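Local coordinates for DUF655 domain-containing protein (PDB 2I5H) that is of unknown function but belongs to the helix-hairpin-helix clan and may bind nucleic acid, at residues A[29-34]-A[55-60]; A[51-56]-A[104-109]; A[133-138]-A[143-148]. One frame throughout, in Å; residues are numbered along the deposited sequence.

Overall arrangement
From the N terminus, the chain runs along strand 20-27 into a long loop, and contact 1 ties that loop (29-34) to strand 55-60, closing over strand 44-49 on the way. Contact 2 opens where contact 1 ends, sharing Leu55 and Leu56. It links the turn before strand 55-60 to helix 96-111, joining the antiparallel sheet to the helical part, and its centre lies about 18 Å from that of contact 1. Contact 3 follows in series, a short local closure between 133-138 and 143-148 whose centre is about 38 Å from that of contact 1, on the opposite side of the chain's centre. None of the three nests inside another.

Contact 1 of 3, residues A[29-34]-A[55-60]; sequences YGHPDD and LLEVSI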
loop_
_atom_site.group_PDB
_atom_site.type_symbol
_atom_site.label_atom_id
_atom_site.label_comp_id
_atom_site.label_asym_id
_atom_site.label_seq_id
_atom_site.Cartn_x
_atom_site.Cartn_y
_atom_site.Cartn_z
ATOM N N TYR A 29 -2.698 22.757 -8.937
ATOM C CA TYR A 29 -2.034 23.939 -8.375
ATOM C C TYR A 29 -1.403 23.696 -7.011
ATOM O O TYR A 29 -1.166 24.641 -6.248
ATOM C CB TYR A 29 -3.011 25.118 -8.269
ATOM C CG TYR A 29 -3.020 26.007 -9.489
ATOM C CD1 TYR A 29 -4.185 26.202 -10.226
ATOM C CD2 TYR A 29 -1.849 26.636 -9.922
ATOM C CE1 TYR A 29 -4.187 27.000 -11.372
ATOM C CE2 TYR A 29 -1.839 27.431 -11.066
ATOM C CZ TYR A 29 -3.009 27.605 -11.788
ATOM O OH TYR A 29 -2.993 28.349 -12.948
ATOM N N GLY A 30 -1.136 22.435 -6.696
ATOM C CA GLY A 30 -0.532 22.114 -5.415
ATOM C C GLY A 30 -1.476 22.213 -4.229
ATOM O O GLY A 30 -2.697 22.190 -4.385
ATOM N N HIS A 31 -0.913 22.329 -3.032
ATOM C CA HIS A 31 -1.734 22.409 -1.830
ATOM C C HIS A 31 -2.570 23.674 -1.756
ATOM O O HIS A 31 -2.075 24.775 -1.968
ATOM C CB HIS A 31 -0.854 22.274 -0.590
ATOM C CG HIS A 31 -0.253 20.912 -0.439
ATOM N ND1 HIS A 31 -1.007 19.798 -0.145
ATOM C CD2 HIS A 31 1.022 20.478 -0.585
ATOM C CE1 HIS A 31 -0.225 18.733 -0.117
ATOM N NE2 HIS A 31 1.011 19.119 -0.381
ATOM N N PRO A 32 -3.866 23.526 -1.451
ATOM C CA PRO A 32 -4.761 24.681 -1.358
ATOM C C PRO A 32 -4.325 25.780 -0.392
ATOM O O PRO A 32 -4.673 26.946 -0.579
ATOM C CB PRO A 32 -6.109 24.054 -0.981
ATOM C CG PRO A 32 -5.737 22.756 -0.328
ATOM C CD PRO A 32 -4.580 22.272 -1.155
ATOM N N ASP A 33 -3.554 25.422 0.629
ATOM C CA ASP A 33 -3.101 26.412 1.601
ATOM C C ASP A 33 -1.746 27.041 1.269
ATOM O O ASP A 33 -1.221 27.832 2.052
ATOM C CB ASP A 33 -3.042 25.793 3.003
ATOM C CG ASP A 33 -4.406 25.377 3.517
ATOM O OD1 ASP A 33 -5.320 26.229 3.540
ATOM O OD2 ASP A 33 -4.564 24.198 3.902
ATOM N N ASP A 34 -1.191 26.694 0.109
ATOM C CA ASP A 34 0.104 27.221 -0.330
ATOM C C ASP A 34 0.093 28.745 -0.197
ATOM O O ASP A 34 -0.799 29.409 -0.724
ATOM C CB ASP A 34 0.356 26.834 -1.794
ATOM C CG ASP A 34 1.821 26.930 -2.190
ATOM O OD1 ASP A 34 2.479 27.928 -1.843
ATOM O OD2 ASP A 34 2.314 26.001 -2.866
ATOM N N LEU A 55 5.157 6.455 0.964
ATOM C CA LEU A 55 4.313 7.591 0.599
ATOM C C LEU A 55 5.216 8.726 0.143
ATOM O O LEU A 55 6.138 9.130 0.865
ATOM C CB LEU A 55 3.474 8.064 1.787
ATOM C CG LEU A 55 2.526 7.044 2.421
ATOM C CD1 LEU A 55 1.755 7.732 3.551
ATOM C CD2 LEU A 55 1.557 6.499 1.385
ATOM N N LEU A 56 4.941 9.251 -1.046
ATOM C CA LEU A 56 5.753 10.321 -1.606
ATOM C C LEU A 56 4.932 11.447 -2.207
ATOM O O LEU A 56 3.816 11.243 -2.686
ATOM C CB LEU A 56 6.660 9.759 -2.720
ATOM C CG LEU A 56 7.652 8.639 -2.382
ATOM C CD1 LEU A 56 8.220 8.019 -3.661
ATOM C CD2 LEU A 56 8.764 9.200 -1.530
ATOM N N GLU A 57 5.499 12.647 -2.172
ATOM C CA GLU A 57 4.867 13.787 -2.802
ATOM C C GLU A 57 5.832 14.090 -3.950
ATOM O O GLU A 57 7.047 14.164 -3.743
ATOM C CB GLU A 57 4.781 14.969 -1.841
ATOM C CG GLU A 57 4.083 16.170 -2.434
ATOM C CD GLU A 57 3.464 17.064 -1.371
ATOM O OE1 GLU A 57 2.486 16.637 -0.712
ATOM O OE2 GLU A 57 3.960 18.186 -1.196
ATOM N N VAL A 58 5.294 14.219 -5.156
ATOM C CA VAL A 58 6.113 14.484 -6.339
ATOM C C VAL A 58 5.513 15.594 -7.181
ATOM O O VAL A 58 4.308 15.821 -7.148
ATOM C CB VAL A 58 6.192 13.230 -7.240
ATOM C CG1 VAL A 58 6.642 12.029 -6.432
ATOM C CG2 VAL A 58 4.824 12.953 -7.858
ATOM N N SER A 59 6.352 16.290 -7.945
ATOM C CA SER A 59 5.834 17.308 -8.841
ATOM C C SER A 59 5.508 16.569 -10.148
ATOM O O SER A 59 6.083 15.515 -10.442
ATOM C CB SER A 59 6.862 18.417 -9.081
ATOM O OG SER A 59 8.139 17.883 -9.375
ATOM N N ILE A 60 4.574 17.115 -10.912
ATOM C CA ILE A 60 4.151 16.496 -12.166
ATOM C C ILE A 60 4.542 17.399 -13.335
ATOM O O ILE A 60 4.491 18.617 -13.224
ATOM C CB ILE A 60 2.610 16.263 -12.152
ATOM C CG1 ILE A 60 2.239 15.285 -11.026
ATOM C CG2 ILE A 60 2.132 15.727 -13.498
ATOM C CD1 ILE A 60 2.880 13.911 -11.137
#
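His31 points the NE2 corner of its imidazole at the carboxylate of Glu57, and this pair makes up the whole meeting of 29-34 with 55-60. NE2 donates to OE1 of Glu57 at 2.9 Å, with an N-H...O angle of 146°. The same N-H also leans toward Glu57 OE2, at 3.2 Å from NE2, but this second bond is weak. OE1 lies at the ring edge, in the ring plane, and is approached on its syn side by a donor tilted out of the carboxylate plane; ring and carboxylate are turned 45° against each other. The two side chains come from opposite directions. Glu57 reaches the ring because CG stands anti to the backbone N (chi1 -178°) and the chain beyond stays extended, carrying the acid off the strand. Strand 55-60 is an inner strand of an antiparallel sheet, flanked by 44-49 and 82-88, while His31 begins a type I beta turn closed by Asp34 N to His31 O at 3.0 Å. A glutamate suits its buried place because both oxygens have further partners: Gln46 NE2 donates to OE1, and Arg87 makes a salt bridge with OE2. These hold the carboxylate in position for the histidine, whose flat ring also touches Leu44 and Gln46 on strand 44-49. An alanine at His31 would lack the ring N-H, so the carboxylate of Glu57 would probably lose one of its donors and residues 29-34 their side-chain link to strand 55-60.

Contact 2 of 3, residues A[51-56]-A[104-109]; sequences RNFTLL and YVIEHI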
loop_
_atom_site.group_PDB
_atom_site.type_symbol
_atom_site.label_atom_id
_atom_site.label_comp_id
_atom_site.label_asym_id
_atom_site.label_seq_id
_atom_site.Cartn_x
_atom_site.Cartn_y
_atom_site.Cartn_z
ATOM N N ARG A 51 6.190 -1.256 -4.233
ATOM C CA ARG A 51 7.006 -2.296 -3.615
ATOM C C ARG A 51 6.938 -2.303 -2.088
ATOM O O ARG A 51 6.620 -3.328 -1.472
ATOM C CB ARG A 51 8.464 -2.144 -4.060
ATOM C CG ARG A 51 9.407 -3.190 -3.486
ATOM C CD ARG A 51 10.838 -2.943 -3.941
ATOM N NE ARG A 51 10.972 -3.047 -5.392
ATOM C CZ ARG A 51 10.840 -4.179 -6.077
ATOM N NH1 ARG A 51 10.569 -5.315 -5.446
ATOM N NH2 ARG A 51 10.975 -4.175 -7.396
ATOM N N ASN A 52 7.229 -1.155 -1.483
ATOM C CA ASN A 52 7.234 -1.035 -0.026
ATOM C C ASN A 52 6.178 -0.078 0.516
ATOM O O ASN A 52 6.167 0.228 1.709
ATOM C CB ASN A 52 8.623 -0.588 0.430
ATOM C CG ASN A 52 9.720 -1.521 -0.058
ATOM O OD1 ASN A 52 10.837 -1.093 -0.336
ATOM N ND2 ASN A 52 9.403 -2.807 -0.156
ATOM N N PHE A 53 5.301 0.395 -0.366
ATOM C CA PHE A 53 4.223 1.305 0.012
ATOM C C PHE A 53 4.701 2.610 0.633
ATOM O O PHE A 53 4.087 3.147 1.560
ATOM C CB PHE A 53 3.256 0.572 0.937
ATOM C CG PHE A 53 2.705 -0.678 0.326
ATOM C CD1 PHE A 53 1.658 -0.618 -0.592
ATOM C CD2 PHE A 53 3.293 -1.911 0.594
ATOM C CE1 PHE A 53 1.210 -1.770 -1.240
ATOM C CE2 PHE A 53 2.852 -3.069 -0.048
ATOM C CZ PHE A 53 1.808 -2.996 -0.968
ATOM N N THR A 54 5.796 3.124 0.086
ATOM C CA THR A 54 6.373 4.382 0.540
ATOM C C THR A 54 5.460 5.514 0.075
ATOM O O THR A 54 5.023 5.520 -1.073
ATOM C CB THR A 54 7.764 4.591 -0.081
ATOM O OG1 THR A 54 8.577 3.442 0.193
ATOM C CG2 THR A 54 8.429 5.837 0.497
ATOM N N LEU A 55 5.157 6.455 0.964
ATOM C CA LEU A 55 4.313 7.591 0.599
ATOM C C LEU A 55 5.216 8.726 0.143
ATOM O O LEU A 55 6.138 9.130 0.865
ATOM C CB LEU A 55 3.474 8.064 1.787
ATOM C CG LEU A 55 2.526 7.044 2.421
ATOM C CD1 LEU A 55 1.755 7.732 3.551
ATOM C CD2 LEU A 55 1.557 6.499 1.385
ATOM N N LEU A 56 4.941 9.251 -1.046
ATOM C CA LEU A 56 5.753 10.321 -1.606
ATOM C C LEU A 56 4.932 11.447 -2.207
ATOM O O LEU A 56 3.816 11.243 -2.686
ATOM C CB LEU A 56 6.660 9.759 -2.720
ATOM C CG LEU A 56 7.652 8.639 -2.382
ATOM C CD1 LEU A 56 8.220 8.019 -3.661
ATOM C CD2 LEU A 56 8.764 9.200 -1.530
ATOM N N TYR A 104 -7.912 1.683 -1.122
ATOM C CA TYR A 104 -8.326 1.167 -2.425
ATOM C C TYR A 104 -7.141 0.968 -3.356
ATOM O O TYR A 104 -7.092 -0.003 -4.112
ATOM C CB TYR A 104 -9.330 2.118 -3.079
ATOM C CG TYR A 104 -10.626 2.222 -2.318
ATOM C CD1 TYR A 104 -11.529 1.161 -2.297
ATOM C CD2 TYR A 104 -10.932 3.362 -1.580
ATOM C CE1 TYR A 104 -12.707 1.234 -1.552
ATOM C CE2 TYR A 104 -12.101 3.449 -0.835
ATOM C CZ TYR A 104 -12.985 2.376 -0.826
ATOM O OH TYR A 104 -14.141 2.459 -0.086
ATOM N N VAL A 105 -6.190 1.894 -3.307
ATOM C CA VAL A 105 -5.006 1.812 -4.150
ATOM C C VAL A 105 -4.087 0.676 -3.683
ATOM O O VAL A 105 -3.555 -0.073 -4.501
ATOM C CB VAL A 105 -4.256 3.166 -4.163
ATOM C CG1 VAL A 105 -2.973 3.062 -4.966
ATOM C CG2 VAL A 105 -5.156 4.239 -4.772
ATOM N N ILE A 106 -3.909 0.538 -2.373
ATOM C CA ILE A 106 -3.071 -0.539 -1.850
ATOM C C ILE A 106 -3.670 -1.886 -2.263
ATOM O O ILE A 106 -2.949 -2.805 -2.655
ATOM C CB ILE A 106 -2.964 -0.478 -0.310
ATOM C CG1 ILE A 106 -2.120 0.734 0.101
ATOM C CG2 ILE A 106 -2.333 -1.763 0.224
ATOM C CD1 ILE A 106 -2.006 0.929 1.600
ATOM N N GLU A 107 -4.991 -1.995 -2.181
ATOM C CA GLU A 107 -5.677 -3.228 -2.555
ATOM C C GLU A 107 -5.401 -3.541 -4.023
ATOM O O GLU A 107 -5.171 -4.690 -4.391
ATOM C CB GLU A 107 -7.179 -3.080 -2.322
ATOM C CG GLU A 107 -7.982 -4.345 -2.563
ATOM C CD GLU A 107 -9.462 -4.136 -2.317
ATOM O OE1 GLU A 107 -10.067 -3.311 -3.033
ATOM O OE2 GLU A 107 -10.018 -4.786 -1.406
ATOM N N HIS A 108 -5.419 -2.503 -4.854
ATOM C CA HIS A 108 -5.160 -2.644 -6.280
ATOM C C HIS A 108 -3.754 -3.192 -6.487
ATOM O O HIS A 108 -3.541 -4.117 -7.272
ATOM C CB HIS A 108 -5.284 -1.278 -6.965
ATOM C CG HIS A 108 -5.069 -1.320 -8.446
ATOM N ND1 HIS A 108 -5.997 -1.848 -9.318
ATOM C CD2 HIS A 108 -4.035 -0.894 -9.209
ATOM C CE1 HIS A 108 -5.544 -1.744 -10.555
ATOM N NE2 HIS A 108 -4.355 -1.168 -10.516
ATOM N N ILE A 109 -2.796 -2.608 -5.776
ATOM C CA ILE A 109 -1.401 -3.017 -5.869
ATOM C C ILE A 109 -1.178 -4.487 -5.506
ATOM O O ILE A 109 -0.525 -5.221 -6.246
ATOM C CB ILE A 109 -0.515 -2.137 -4.959
ATOM C CG1 ILE A 109 -0.543 -0.689 -5.461
ATOM C CG2 ILE A 109 0.916 -2.662 -4.942
ATOM C CD1 ILE A 109 0.153 0.294 -4.539
#
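Phe53 directs one corner of its ring, CE1, at two isoleucines that stand one helical turn apart, touching Ile106 CG2 at 3.8 Å and Ile109 CG2 also at 3.8 Å. Both methyls approach the ring obliquely. The side chain of Phe53 crosses that of Ile106 at a slant, whereas Phe53 and Ile109 slide past each other in opposite directions. Beyond the shared corner, CD1 of Phe53 lies 4.1 Å from Ile106 CG1, and Ile109 CD1 comes within 4.0 Å of Phe53 CE1. In both isoleucines CG2 stands anti to the backbone N, which turns that branch toward the phenyl ring; the beta-branching of isoleucine supplies the methyl that meets CE1. Phe53 belongs to the turn of the beta hairpin joining strands 44-49 and 55-60, and its backbone has the left-handed helical conformation (phi 59°), unusual for a residue with a side chain. From there its ring extends toward helix 96-111. A broad flat ring suits this buried place because it can meet several neighbours: Val48 of the sheet and Ile181 of helix 173-186 also touch it. Ile181 packs on Ile106 too, while Ile109 meets Tyr22 of strand 20-27.

Contact 3 of 3, residues A[133-138]-A[143-148]; sequences QLELLP and KMMWAI
Leu134 and Ile148 reach toward each other tip to tip and form the apolar heart of the contact: CD1 of Leu134 lies 3.7 Å from Ile148 CG2, while the CB of that isoleucine is about as near. Further down the leucine stem, Leu134 CB stands 4.1 Å from Met145 CB. Met145 and Ile148 are three residues apart on helix 142-154 and turn to the same side, so a single leucine can pack against both. Phe120 and Ile149 also touch Leu134, which explains why a compact, wholly apolar side chain suits this buried place.

A carboxylate also lies close to sulfur. Glu135 crosses Met145 at a slant, and its OE2 comes to 3.1 Å from Met145 SD, a close contact rather than an assigned bond. Met145 CG takes the crowded position between the backbone N and the carbonyl carbon (chi1 66°), and a bend farther along the chain brings CE 3.8 Å above one face of the Trp146 ring, toward its rim. A flexible thioether suits a place where SD meets an acid and CE rests on an indole.

Polar bonds fix the acid itself. OE1 of Glu135 makes a salt bridge with Lys142 NZ, and OE2 accepts from the backbone N of His132, which together restrain how the carboxylate can turn. Within 133-138 the backbone curls on Leu136 N to Gln133 O at 2.7 Å and on Leu137 N to Leu134 O at 3.2 Å.

A short segment with helical backbone angles (133-136), a glycine-containing hairpin after Pro138, and helix 142-154 packed back on that segment are consistent with a helix-hairpin-helix motif, which in many proteins that carry it contacts the DNA backbone and may do so here.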
loop_
_atom_site.group_PDB
_atom_site.type_symbol
_atom_site.label_atom_id
_atom_site.label_comp_id
_atom_site.label_asym_id
_atom_site.label_seq_id
_atom_site.Cartn_x
_atom_site.Cartn_y
_atom_site.Cartn_z
ATOM N N GLN A 133 3.165 -14.756 13.168
ATOM C CA GLN A 133 3.079 -13.670 12.197
ATOM C C GLN A 133 1.664 -13.397 11.696
ATOM O O GLN A 133 1.291 -12.242 11.487
ATOM C CB GLN A 133 3.994 -13.945 11.004
ATOM C CG GLN A 133 5.472 -13.912 11.335
ATOM C CD GLN A 133 6.339 -13.868 10.095
ATOM O OE1 GLN A 133 6.183 -14.682 9.187
ATOM N NE2 GLN A 133 7.263 -12.916 10.052
ATOM N N LEU A 134 0.877 -14.451 11.497
ATOM C CA LEU A 134 -0.493 -14.283 11.022
ATOM C C LEU A 134 -1.287 -13.391 11.964
ATOM O O LEU A 134 -2.227 -12.711 11.549
ATOM C CB LEU A 134 -1.197 -15.637 10.905
ATOM C CG LEU A 134 -0.678 -16.584 9.826
ATOM C CD1 LEU A 134 -1.495 -17.870 9.835
ATOM C CD2 LEU A 134 -0.753 -15.906 8.465
ATOM N N GLU A 135 -0.906 -13.400 13.236
ATOM C CA GLU A 135 -1.587 -12.591 14.232
ATOM C C GLU A 135 -1.245 -11.117 14.066
ATOM O O GLU A 135 -1.912 -10.254 14.627
ATOM C CB GLU A 135 -1.218 -13.065 15.637
ATOM C CG GLU A 135 -1.611 -14.508 15.911
ATOM C CD GLU A 135 -1.199 -14.972 17.293
ATOM O OE1 GLU A 135 -1.740 -14.446 18.288
ATOM O OE2 GLU A 135 -0.330 -15.862 17.380
ATOM N N LEU A 136 -0.199 -10.827 13.298
ATOM C CA LEU A 136 0.189 -9.438 13.060
ATOM C C LEU A 136 -0.866 -8.787 12.171
ATOM O O LEU A 136 -1.029 -7.566 12.167
ATOM C CB LEU A 136 1.557 -9.369 12.375
ATOM C CG LEU A 136 2.762 -9.804 13.213
ATOM C CD1 LEU A 136 4.014 -9.799 12.353
ATOM C CD2 LEU A 136 2.921 -8.872 14.405
ATOM N N LEU A 137 -1.585 -9.617 11.423
ATOM C CA LEU A 137 -2.631 -9.132 10.533
ATOM C C LEU A 137 -3.871 -8.719 11.316
ATOM O O LEU A 137 -4.489 -9.540 11.996
ATOM C CB LEU A 137 -3.007 -10.215 9.523
ATOM C CG LEU A 137 -1.867 -10.742 8.653
ATOM C CD1 LEU A 137 -2.396 -11.830 7.736
ATOM C CD2 LEU A 137 -1.260 -9.600 7.845
ATOM N N PRO A 138 -4.245 -7.433 11.237
ATOM C CA PRO A 138 -5.424 -6.930 11.948
ATOM C C PRO A 138 -6.656 -7.743 11.555
ATOM O O PRO A 138 -6.998 -7.830 10.376
ATOM C CB PRO A 138 -5.514 -5.480 11.479
ATOM C CG PRO A 138 -4.079 -5.116 11.243
ATOM C CD PRO A 138 -3.560 -6.342 10.521
ATOM N N LYS A 143 -7.568 -18.023 17.180
ATOM C CA LYS A 143 -8.471 -18.945 16.503
ATOM C C LYS A 143 -8.260 -18.940 14.992
ATOM O O LYS A 143 -8.114 -19.995 14.371
ATOM C CB LYS A 143 -9.926 -18.589 16.818
ATOM C CG LYS A 143 -10.937 -19.575 16.243
ATOM C CD LYS A 143 -12.368 -19.177 16.567
ATOM C CE LYS A 143 -12.770 -17.881 15.875
ATOM N NZ LYS A 143 -14.176 -17.497 16.204
ATOM N N MET A 144 -8.233 -17.748 14.406
ATOM C CA MET A 144 -8.062 -17.613 12.965
ATOM C C MET A 144 -6.714 -18.113 12.453
ATOM O O MET A 144 -6.651 -18.769 11.416
ATOM C CB MET A 144 -8.264 -16.154 12.545
ATOM C CG MET A 144 -8.379 -15.960 11.042
ATOM S SD MET A 144 -9.659 -17.016 10.333
ATOM C CE MET A 144 -11.137 -16.240 10.998
ATOM N N MET A 145 -5.639 -17.807 13.171
ATOM C CA MET A 145 -4.316 -18.249 12.740
ATOM C C MET A 145 -4.258 -19.771 12.642
ATOM O O MET A 145 -3.767 -20.316 11.655
ATOM C CB MET A 145 -3.233 -17.759 13.704
ATOM C CG MET A 145 -3.307 -18.368 15.088
ATOM S SD MET A 145 -1.763 -18.228 15.995
ATOM C CE MET A 145 -0.884 -19.649 15.360
ATOM N N TRP A 146 -4.759 -20.457 13.665
ATOM C CA TRP A 146 -4.754 -21.914 13.654
ATOM C C TRP A 146 -5.640 -22.444 12.536
ATOM O O TRP A 146 -5.349 -23.481 11.939
ATOM C CB TRP A 146 -5.210 -22.466 15.008
ATOM C CG TRP A 146 -4.125 -22.416 16.048
ATOM C CD1 TRP A 146 -4.114 -21.673 17.190
ATOM C CD2 TRP A 146 -2.881 -23.125 16.018
ATOM N NE1 TRP A 146 -2.937 -21.870 17.875
ATOM C CE2 TRP A 146 -2.162 -22.758 17.178
ATOM C CE3 TRP A 146 -2.301 -24.035 15.122
ATOM C CZ2 TRP A 146 -0.893 -23.270 17.467
ATOM C CZ3 TRP A 146 -1.038 -24.545 15.409
ATOM C CH2 TRP A 146 -0.348 -24.161 16.573
ATOM N N ALA A 147 -6.719 -21.722 12.249
ATOM C CA ALA A 147 -7.633 -22.116 11.185
ATOM C C ALA A 147 -6.900 -22.030 9.853
ATOM O O ALA A 147 -7.084 -22.871 8.971
ATOM C CB ALA A 147 -8.853 -21.201 11.176
ATOM N N ILE A 148 -6.060 -21.005 9.718
ATOM C CA ILE A 148 -5.283 -20.794 8.501
ATOM C C ILE A 148 -4.182 -21.844 8.389
ATOM O O ILE A 148 -3.908 -22.362 7.306
ATOM C CB ILE A 148 -4.632 -19.388 8.494
ATOM C CG1 ILE A 148 -5.718 -18.311 8.557
ATOM C CG2 ILE A 148 -3.777 -19.213 7.246
ATOM C CD1 ILE A 148 -5.181 -16.897 8.686
#